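ESX-1 secretion system protein EccA1 (Mycobacterium tuberculosis, PDB 4F3V) probably supplies energy, through its ATPase activity, for export of virulence factors by the ESX-1 type VII secretion system of the pathogen. Local coordinates at residues V15-L18 with A23-L26; E31-D36 with I44-C49; R59-R64 with M106-C111; R65-L70 with T99-I104. One frame throughout, in Å; residues are numbered along the deposited sequence.

How the contacts relate
All four contacts lie in the helical N-terminal domain, of the tetratricopeptide-repeat class, and contacts 1 and 2 share helix 22-35, while contacts 3 and 4 share helix 101-115. Contact 1, farthest from the chain's centre, and contact 2 are partly buried and join helices that follow one another in sequence. Contact 3, also partly buried, lies nearest the centre, about 12 Å away, and contact 4, nested within the loop closed by contact 3, is a surface contact. The chemistry differs from contact to contact: a hydroxyl among aliphatic groups in contact 1, an arginine-threonine hydrogen bond in contact 2, stacked rings in contact 3, and a phenyl ring packed on a peptide and apolar side chains in contact 4. Ile44 of contact 2 touches Phe67 and Ile104 of contact 4.

Contact 1 (V15-L18 with A23-L26); sequences VSML and ARSL
Met17 and Leu18 close around the hydroxyl of Ser25 on helix 22-35. Met17 CB lies 3.3 Å from Ser25 OG, and on the Leu18 side the methyl CD2 approaches Ser25 CB to 3.7 Å, which places a small polar group between two aliphatic ones. Beyond it the methionine chain runs on to Arg24, its CG standing 3.6 Å from Arg24 CB. The sulfur continues this line: SD packs 3.9 Å from Arg24 CD and comes to the edge of the guanidinium, near its plane. The two long side chains cross at about a right angle. Met17 can follow this course because CG is anti to the backbone N (chi1 174°) and the chain then bends twice, at chi2 and chi3, which brings SD alongside the arginine stem.

No hydrogen bond joins the two segments. Leu18 N is 3.2 Å from Ser25 OG, but the angle is poor, and this amide instead bonds to Val15 O within its own segment. The hydroxyl finds its main partner one residue before the first segment, at Ala14 O, with a weak bond to Ser21 O as well. Ser25 therefore ties helix 22-35 to a carbonyl of helix 2-17 while its carbon neighbours fill in around it.

The result is the tight end of an antiparallel helical hairpin, with only four residues between the segments. Cys49, just after helix 40-48, packs against Leu18, Ser25 and Leu26, Arg48 touches Leu18, and Arg46 touches Leu26, so the third helix lies against this hairpin.

Contact 2 (E31-D36 with I44-C49); sequences EITNYD and IGRIRC
Thr33 and Arg46 meet through a single hydrogen bond, donated by Arg46 NH1 to Thr33 OG1 over 3.0 Å. It is somewhat bent, with an N-H...O angle of 144°, yet OG1 sits at the edge of the guanidinium and in its plane, a favourable place for a partner of NH1.

The side-chain conformations explain how the two ends find each other. In Thr33 the hydroxyl stands between the backbone N and the carbonyl carbon (chi1 62°), and from there OG1 also bonds back to Thr30 O one turn earlier in its own helix. The hydroxyl thus serves both as donor to a carbonyl and as acceptor from the arginine, which should fix its rotation. The methyl CG2 is turned toward the arginine stem, 4.1 Å from Arg46 CD. Arg46 leaves its helix with CG anti to the carbonyl carbon, runs extended through chi2, and turns at chi3 (58°), which swings the guanidinium across to Thr33.

The stronger polar partner of Arg46 lies elsewhere: NE forms a salt bridge with Asp51 OD2. The guanidinium is consequently held by an acid on one hand and by the threonine on the other, and its stem packs on Leu26, Phe29 and Thr30 of helix 22-35. Such packing between consecutive helices joined by a short turn, here 22-35 and 40-48, is in keeping with the helical-repeat architecture of this tetratricopeptide-type domain.

Contact 3 (R59-R64 with M106-C111); sequences RAWYSR and MGFAAC
The indole of Trp61 is sandwiched between two flat groups: the Phe108 ring lies over one face and the guanidinium of Arg64 over the other. On the Phe108 side the five-membered ring forms an offset stack, with centroids 3.9 Å apart and planes only 10° from parallel. The nearest atoms are Trp61 CD1 and Phe108 CE2, at 3.4 Å, and Trp61 NE1 lies just beyond the rim, 3.5 Å from Phe108 CE2. Trp61 CB adds a CH-pi contact over the same phenyl ring. Both side chains have CG anti to the backbone N (for Trp61 chi1 165°), which carries each ring out from its helix toward the other.

On the opposite face Arg64 NH1 sits 3.3 Å above the centre of the Trp61 ring. It is held there by a hydrogen bond to Trp61 O of 2.9 Å and 166°, made with the carbonyl oxygen in the plane of the guanidinium. Trp61 O is gripped twice, since Arg64 N reaches it from the other face of the carbonyl plane. The same residue thus supplies both a ring for the cation to cover and a carbonyl to hold it in position. Ser63 OG bonds to Arg59 O at 2.7 Å, and Ser63 N reaches the same oxygen from the opposite face of its plane.

The stack joins helices 54-62 and 101-115. Ala124 of helix 118-125 touches both rings, while Trp43 of helix 40-48 touches Ala60 and Ser63 and helix 134-147 packs on Met106 and Ala110.

Contact 4 (R65-L70 with T99-I104); sequences RNFGQL and TSPLAI
A hydrogen bond from Gln69 N to Asn66 O, 3.1 Å long, closes the turn that presents Phe67 to Ser100 and Pro101. No hydrogen bond crosses between the two segments, and the phenyl ring of Phe67 makes most of the close approaches. One face lies over the peptide link between Ser100 and Pro101, at a tilt to it: Pro101 N stands 4.3 Å above the ring centre, with Ser100 C nearer the rim. The proline ring flanks the inner part of the phenylalanine, its CD 3.8 Å from Phe67 CD2, and the two side chains cross at about a right angle. Farther out, Phe67 CZ reaches the backbone at Ser100 N, 3.7 Å away. On the other ortho carbon, Phe67 CD1 meets the methyl CD1 of Ile104 at 4.0 Å, one turn into helix 101-115.

Phe67 has CG anti to its amide nitrogen (chi1 178°), and this throws the ring clear of its own turn toward the proline. Just after it, Gly68 has a positive phi of 96° and occupies the N-cap position of helix 69-72; its N is bonded to Asp41 OD1. Asn66 ND2 is similarly held by Ser38 O. These bonds fasten the turn on either side of Phe67. Ile44 touches the ring, and Met78 the same side chain; Ile44 touches Ile104 as well.

With no hydrogen bond across, the segments are held by van der Waals packing of the ring on a peptide, a proline and an isoleucine methyl, while the hydrogen bonds at Asn66 and Gly68 probably help to set where the ring points.

Contact 1 (V15-L18 with A23-L26)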
# COMPACT_ATOMS: atom_id res chain seq x y z
N VAL A 15 19.60 7.80 -16.02
CA VAL A 15 18.39 7.44 -16.73
C VAL A 15 18.73 6.67 -18.00
O VAL A 15 18.05 5.71 -18.31
CB VAL A 15 17.50 8.65 -17.03
CG1 VAL A 15 16.30 8.23 -17.88
CG2 VAL A 15 17.06 9.29 -15.69
N SER A 16 19.76 7.08 -18.71
CA SER A 16 20.17 6.37 -19.94
C SER A 16 20.63 4.94 -19.64
O SER A 16 20.51 4.07 -20.47
CB SER A 16 21.31 7.09 -20.62
OG SER A 16 20.83 8.29 -21.21
N MET A 17 21.19 4.74 -18.46
CA MET A 17 21.77 3.47 -18.06
C MET A 17 20.68 2.48 -17.60
O MET A 17 20.96 1.29 -17.48
CB MET A 17 22.77 3.74 -16.94
CG MET A 17 23.39 2.52 -16.29
SD MET A 17 24.75 1.98 -17.32
CE MET A 17 25.65 3.54 -17.14
N LEU A 18 19.45 2.96 -17.36
CA LEU A 18 18.40 2.11 -16.77
C LEU A 18 18.09 0.83 -17.54
O LEU A 18 17.98 -0.22 -16.94
CB LEU A 18 17.10 2.89 -16.54
CG LEU A 18 17.02 3.76 -15.30
CD1 LEU A 18 15.76 4.59 -15.38
CD2 LEU A 18 17.09 2.97 -14.02
N ALA A 23 21.90 -1.54 -11.53
CA ALA A 23 22.98 -1.43 -10.55
C ALA A 23 23.86 -0.19 -10.80
O ALA A 23 24.19 0.52 -9.87
CB ALA A 23 23.82 -2.71 -10.55
N ARG A 24 24.25 0.03 -12.05
CA ARG A 24 25.03 1.22 -12.40
C ARG A 24 24.21 2.52 -12.26
O ARG A 24 24.75 3.52 -11.81
CB ARG A 24 25.62 1.10 -13.81
CG ARG A 24 26.74 0.05 -13.94
CD ARG A 24 27.56 0.27 -15.21
NE ARG A 24 28.28 -0.93 -15.64
CZ ARG A 24 27.79 -1.78 -16.55
NH1 ARG A 24 26.59 -1.55 -17.11
NH2 ARG A 24 28.48 -2.84 -16.91
N SER A 25 22.94 2.50 -12.65
CA SER A 25 22.07 3.64 -12.48
C SER A 25 21.98 3.98 -10.99
O SER A 25 22.08 5.14 -10.62
CB SER A 25 20.67 3.37 -13.02
OG SER A 25 20.67 3.23 -14.43
N LEU A 26 21.82 2.96 -10.16
CA LEU A 26 21.74 3.16 -8.70
C LEU A 26 22.99 3.88 -8.18
O LEU A 26 22.87 4.79 -7.34
CB LEU A 26 21.52 1.84 -7.97
CG LEU A 26 21.36 1.88 -6.43
CD1 LEU A 26 20.20 2.79 -6.04
CD2 LEU A 26 21.25 0.48 -5.80

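Contact 2 (E31-D36 with I44-C49)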
# COMPACT_ATOMS: atom_id res chain seq x y z
N GLU A 31 25.20 8.68 -6.02
CA GLU A 31 26.19 9.73 -6.06
C GLU A 31 25.51 11.11 -5.98
O GLU A 31 26.00 11.99 -5.27
CB GLU A 31 27.00 9.62 -7.34
CG GLU A 31 28.14 10.59 -7.47
CD GLU A 31 29.33 10.25 -6.62
OE1 GLU A 31 29.32 9.23 -5.91
OE2 GLU A 31 30.30 11.00 -6.67
N ILE A 32 24.39 11.29 -6.67
CA ILE A 32 23.64 12.57 -6.60
C ILE A 32 23.15 12.85 -5.18
O ILE A 32 23.44 13.92 -4.61
CB ILE A 32 22.47 12.63 -7.59
CG1 ILE A 32 23.00 12.54 -9.03
CG2 ILE A 32 21.63 13.89 -7.34
CD1 ILE A 32 21.96 12.12 -10.03
N THR A 33 22.48 11.87 -4.57
CA THR A 33 21.93 12.08 -3.21
C THR A 33 23.02 12.25 -2.16
O THR A 33 22.81 12.97 -1.19
CB THR A 33 20.96 10.97 -2.77
OG1 THR A 33 21.64 9.73 -2.73
CG2 THR A 33 19.78 10.89 -3.72
N ASN A 34 24.17 11.63 -2.36
CA ASN A 34 25.34 11.88 -1.52
C ASN A 34 25.79 13.33 -1.51
O ASN A 34 26.28 13.81 -0.50
CB ASN A 34 26.54 11.02 -1.94
CG ASN A 34 26.42 9.57 -1.48
OD1 ASN A 34 25.49 9.22 -0.76
ND2 ASN A 34 27.39 8.74 -1.87
N TYR A 35 25.65 14.02 -2.65
CA TYR A 35 26.03 15.43 -2.77
C TYR A 35 24.88 16.39 -2.51
O TYR A 35 25.11 17.52 -2.14
CB TYR A 35 26.59 15.71 -4.16
CG TYR A 35 28.07 15.32 -4.23
CD1 TYR A 35 28.46 13.97 -4.25
CD2 TYR A 35 29.07 16.28 -4.21
CE1 TYR A 35 29.80 13.60 -4.27
CE2 TYR A 35 30.42 15.93 -4.23
CZ TYR A 35 30.77 14.59 -4.26
OH TYR A 35 32.10 14.26 -4.28
N ASP A 36 23.65 15.93 -2.71
CA ASP A 36 22.49 16.76 -2.51
C ASP A 36 21.35 15.92 -1.96
O ASP A 36 20.60 15.28 -2.71
CB ASP A 36 22.10 17.44 -3.82
CG ASP A 36 20.86 18.35 -3.69
OD1 ASP A 36 20.38 18.63 -2.55
OD2 ASP A 36 20.40 18.80 -4.76
N ILE A 44 13.88 9.21 -6.12
CA ILE A 44 12.93 8.44 -6.91
C ILE A 44 13.66 7.50 -7.90
O ILE A 44 13.24 6.37 -8.13
CB ILE A 44 11.92 9.39 -7.63
CG1 ILE A 44 11.08 10.13 -6.56
CG2 ILE A 44 11.02 8.62 -8.60
CD1 ILE A 44 10.27 11.31 -7.11
N GLY A 45 14.74 7.98 -8.49
CA GLY A 45 15.60 7.13 -9.34
C GLY A 45 16.09 5.90 -8.57
O GLY A 45 16.07 4.79 -9.09
N ARG A 46 16.49 6.10 -7.31
CA ARG A 46 16.94 4.97 -6.48
C ARG A 46 15.83 3.95 -6.28
O ARG A 46 16.07 2.72 -6.38
CB ARG A 46 17.49 5.44 -5.14
CG ARG A 46 18.82 6.17 -5.26
CD ARG A 46 19.27 6.80 -3.95
NE ARG A 46 19.40 5.82 -2.88
CZ ARG A 46 20.23 5.92 -1.83
NH1 ARG A 46 21.04 6.97 -1.68
NH2 ARG A 46 20.24 4.97 -0.93
N ILE A 47 14.62 4.45 -6.02
CA ILE A 47 13.43 3.59 -5.90
C ILE A 47 13.23 2.78 -7.18
O ILE A 47 13.01 1.58 -7.15
CB ILE A 47 12.15 4.41 -5.60
CG1 ILE A 47 12.23 5.04 -4.20
CG2 ILE A 47 10.92 3.51 -5.71
CD1 ILE A 47 11.07 5.96 -3.82
N ARG A 48 13.34 3.45 -8.32
CA ARG A 48 13.22 2.77 -9.60
C ARG A 48 14.25 1.63 -9.73
O ARG A 48 13.96 0.62 -10.39
CB ARG A 48 13.40 3.77 -10.73
CG ARG A 48 13.62 3.18 -12.10
CD ARG A 48 12.39 2.45 -12.60
NE ARG A 48 12.62 1.99 -13.97
CZ ARG A 48 13.35 0.93 -14.31
NH1 ARG A 48 13.94 0.18 -13.39
NH2 ARG A 48 13.49 0.63 -15.58
N CYS A 49 15.43 1.80 -9.15
CA CYS A 49 16.50 0.79 -9.25
C CYS A 49 16.39 -0.30 -8.20
O CYS A 49 17.29 -1.10 -8.06
CB CYS A 49 17.89 1.44 -9.17
SG CYS A 49 18.24 2.60 -10.51

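Contact 3 (R59-R64 with M106-C111)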
# COMPACT_ATOMS: atom_id res chain seq x y z
N ARG A 59 12.99 10.33 2.20
CA ARG A 59 13.72 11.44 1.64
C ARG A 59 13.02 11.99 0.42
O ARG A 59 13.07 13.20 0.18
CB ARG A 59 15.16 11.05 1.32
CG ARG A 59 15.96 10.87 2.59
CD ARG A 59 16.75 12.13 2.86
NE ARG A 59 17.17 12.19 4.24
CZ ARG A 59 17.10 13.27 5.03
NH1 ARG A 59 16.62 14.45 4.61
NH2 ARG A 59 17.52 13.17 6.28
N ALA A 60 12.41 11.11 -0.37
CA ALA A 60 11.67 11.54 -1.55
C ALA A 60 10.51 12.42 -1.08
O ALA A 60 10.28 13.52 -1.61
CB ALA A 60 11.18 10.35 -2.36
N TRP A 61 9.83 11.98 -0.03
CA TRP A 61 8.74 12.75 0.55
C TRP A 61 9.18 14.07 1.15
O TRP A 61 8.55 15.12 0.93
CB TRP A 61 8.03 11.90 1.59
CG TRP A 61 7.12 12.68 2.49
CD1 TRP A 61 7.32 13.00 3.83
CD2 TRP A 61 5.88 13.32 2.13
NE1 TRP A 61 6.29 13.76 4.30
CE2 TRP A 61 5.39 13.97 3.34
CE3 TRP A 61 5.15 13.42 0.98
CZ2 TRP A 61 4.21 14.69 3.36
CZ3 TRP A 61 3.95 14.15 1.01
CH2 TRP A 61 3.49 14.76 2.18
N TYR A 62 10.24 14.03 1.94
CA TYR A 62 10.76 15.22 2.62
C TYR A 62 11.20 16.30 1.62
O TYR A 62 11.03 17.49 1.88
CB TYR A 62 11.93 14.81 3.52
CG TYR A 62 12.44 15.89 4.45
CD1 TYR A 62 11.92 16.03 5.75
CD2 TYR A 62 13.46 16.76 4.05
CE1 TYR A 62 12.40 17.04 6.60
CE2 TYR A 62 13.95 17.75 4.89
CZ TYR A 62 13.42 17.89 6.17
OH TYR A 62 13.89 18.90 7.01
N SER A 63 11.75 15.88 0.48
CA SER A 63 12.20 16.80 -0.57
C SER A 63 11.18 16.99 -1.72
O SER A 63 11.53 17.46 -2.82
CB SER A 63 13.56 16.30 -1.12
OG SER A 63 13.44 15.06 -1.75
N ARG A 64 9.92 16.66 -1.45
CA ARG A 64 8.88 16.70 -2.48
C ARG A 64 8.71 18.05 -3.22
O ARG A 64 8.28 18.08 -4.38
CB ARG A 64 7.53 16.29 -1.88
CG ARG A 64 7.00 17.24 -0.83
CD ARG A 64 5.80 16.65 -0.10
NE ARG A 64 5.32 17.53 0.95
CZ ARG A 64 5.81 17.60 2.19
NH1 ARG A 64 6.87 16.89 2.56
NH2 ARG A 64 5.24 18.41 3.05
N MET A 106 1.44 8.99 -1.38
CA MET A 106 0.77 7.71 -1.20
C MET A 106 1.75 6.61 -0.81
O MET A 106 1.52 5.86 0.14
CB MET A 106 0.02 7.31 -2.46
CG MET A 106 -1.13 8.22 -2.81
SD MET A 106 -1.72 7.92 -4.49
CE MET A 106 -2.77 6.52 -4.16
N GLY A 107 2.86 6.52 -1.53
CA GLY A 107 3.91 5.59 -1.19
C GLY A 107 4.46 5.79 0.21
O GLY A 107 4.70 4.82 0.95
N PHE A 108 4.70 7.03 0.59
CA PHE A 108 5.25 7.34 1.91
C PHE A 108 4.25 6.93 3.01
O PHE A 108 4.62 6.30 4.00
CB PHE A 108 5.57 8.82 2.02
CG PHE A 108 6.01 9.26 3.39
CD1 PHE A 108 7.25 8.88 3.88
CD2 PHE A 108 5.21 10.05 4.18
CE1 PHE A 108 7.68 9.29 5.13
CE2 PHE A 108 5.63 10.46 5.42
CZ PHE A 108 6.88 10.09 5.91
N ALA A 109 2.97 7.25 2.80
CA ALA A 109 1.95 6.89 3.76
C ALA A 109 1.88 5.37 3.93
O ALA A 109 1.80 4.88 5.06
CB ALA A 109 0.59 7.48 3.32
N ALA A 110 1.93 4.63 2.83
CA ALA A 110 1.88 3.15 2.91
C ALA A 110 3.10 2.62 3.66
O ALA A 110 2.97 1.74 4.54
CB ALA A 110 1.79 2.52 1.52
N CYS A 111 4.28 3.16 3.35
CA CYS A 111 5.51 2.72 4.02
C CYS A 111 5.46 3.03 5.52
O CYS A 111 5.77 2.18 6.37
CB CYS A 111 6.72 3.37 3.38
SG CYS A 111 8.29 2.85 4.13

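Contact 4 (R65-L70 with T99-I104)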
# COMPACT_ATOMS: atom_id res chain seq x y z
N ARG A 65 9.05 19.16 -2.58
CA ARG A 65 9.00 20.45 -3.28
C ARG A 65 10.00 20.57 -4.41
O ARG A 65 9.88 21.48 -5.23
CB ARG A 65 9.22 21.60 -2.32
CG ARG A 65 8.06 21.84 -1.42
CD ARG A 65 8.43 23.01 -0.52
NE ARG A 65 7.27 23.71 -0.00
CZ ARG A 65 7.38 24.77 0.80
NH1 ARG A 65 8.59 25.21 1.17
NH2 ARG A 65 6.29 25.36 1.23
N ASN A 66 10.97 19.65 -4.46
CA ASN A 66 11.96 19.64 -5.53
C ASN A 66 11.64 18.64 -6.63
O ASN A 66 12.43 18.45 -7.54
CB ASN A 66 13.36 19.38 -4.97
CG ASN A 66 13.82 20.45 -3.99
OD1 ASN A 66 13.38 21.58 -4.05
ND2 ASN A 66 14.74 20.07 -3.06
N PHE A 67 10.45 18.02 -6.58
CA PHE A 67 10.07 17.05 -7.59
C PHE A 67 10.11 17.70 -8.97
O PHE A 67 9.47 18.71 -9.18
CB PHE A 67 8.66 16.52 -7.33
CG PHE A 67 8.18 15.55 -8.38
CD1 PHE A 67 8.56 14.22 -8.35
CD2 PHE A 67 7.37 15.97 -9.41
CE1 PHE A 67 8.13 13.32 -9.30
CE2 PHE A 67 6.93 15.07 -10.39
CZ PHE A 67 7.31 13.74 -10.33
N GLY A 68 10.87 17.10 -9.88
CA GLY A 68 10.94 17.59 -11.26
C GLY A 68 12.10 18.51 -11.56
O GLY A 68 12.40 18.74 -12.75
N GLN A 69 12.75 19.04 -10.52
CA GLN A 69 13.78 20.06 -10.69
C GLN A 69 15.04 19.51 -11.36
O GLN A 69 15.51 20.06 -12.35
CB GLN A 69 14.13 20.70 -9.34
CG GLN A 69 15.00 21.95 -9.48
CD GLN A 69 16.46 21.64 -9.71
OE1 GLN A 69 17.02 20.65 -9.19
NE2 GLN A 69 17.11 22.49 -10.49
N LEU A 70 15.55 18.40 -10.85
CA LEU A 70 16.79 17.81 -11.37
C LEU A 70 16.59 17.18 -12.74
O LEU A 70 17.34 17.47 -13.66
CB LEU A 70 17.35 16.76 -10.37
CG LEU A 70 18.64 16.05 -10.78
CD1 LEU A 70 19.71 17.09 -11.13
CD2 LEU A 70 19.06 15.10 -9.65
N THR A 99 4.36 9.77 -11.04
CA THR A 99 4.36 10.81 -12.06
C THR A 99 4.11 12.22 -11.52
O THR A 99 4.12 13.20 -12.26
CB THR A 99 3.32 10.49 -13.13
OG1 THR A 99 2.03 10.61 -12.56
CG2 THR A 99 3.50 9.03 -13.67
N SER A 100 3.93 12.33 -10.21
CA SER A 100 3.67 13.60 -9.55
C SER A 100 3.90 13.40 -8.05
O SER A 100 4.02 12.27 -7.59
CB SER A 100 2.23 14.00 -9.79
OG SER A 100 1.37 13.12 -9.09
N PRO A 101 3.93 14.49 -7.27
CA PRO A 101 4.12 14.35 -5.82
C PRO A 101 3.02 13.55 -5.12
O PRO A 101 3.27 12.94 -4.05
CB PRO A 101 4.15 15.80 -5.34
CG PRO A 101 4.72 16.54 -6.50
CD PRO A 101 4.03 15.89 -7.69
N LEU A 102 1.82 13.48 -5.70
CA LEU A 102 0.76 12.64 -5.14
C LEU A 102 1.25 11.21 -4.92
O LEU A 102 1.04 10.64 -3.85
CB LEU A 102 -0.45 12.62 -6.07
CG LEU A 102 -1.66 11.80 -5.56
CD1 LEU A 102 -2.11 12.30 -4.19
CD2 LEU A 102 -2.80 11.93 -6.55
N ALA A 103 1.89 10.62 -5.93
CA ALA A 103 2.41 9.25 -5.82
C ALA A 103 3.37 9.09 -4.64
O ALA A 103 3.34 8.07 -3.93
CB ALA A 103 3.09 8.81 -7.11
N ILE A 104 4.22 10.09 -4.44
CA ILE A 104 5.20 10.02 -3.37
C ILE A 104 4.48 10.02 -2.03
O ILE A 104 4.85 9.25 -1.12
CB ILE A 104 6.19 11.20 -3.39
CG1 ILE A 104 6.89 11.33 -4.76
CG2 ILE A 104 7.21 11.04 -2.26
CD1 ILE A 104 7.74 12.58 -4.85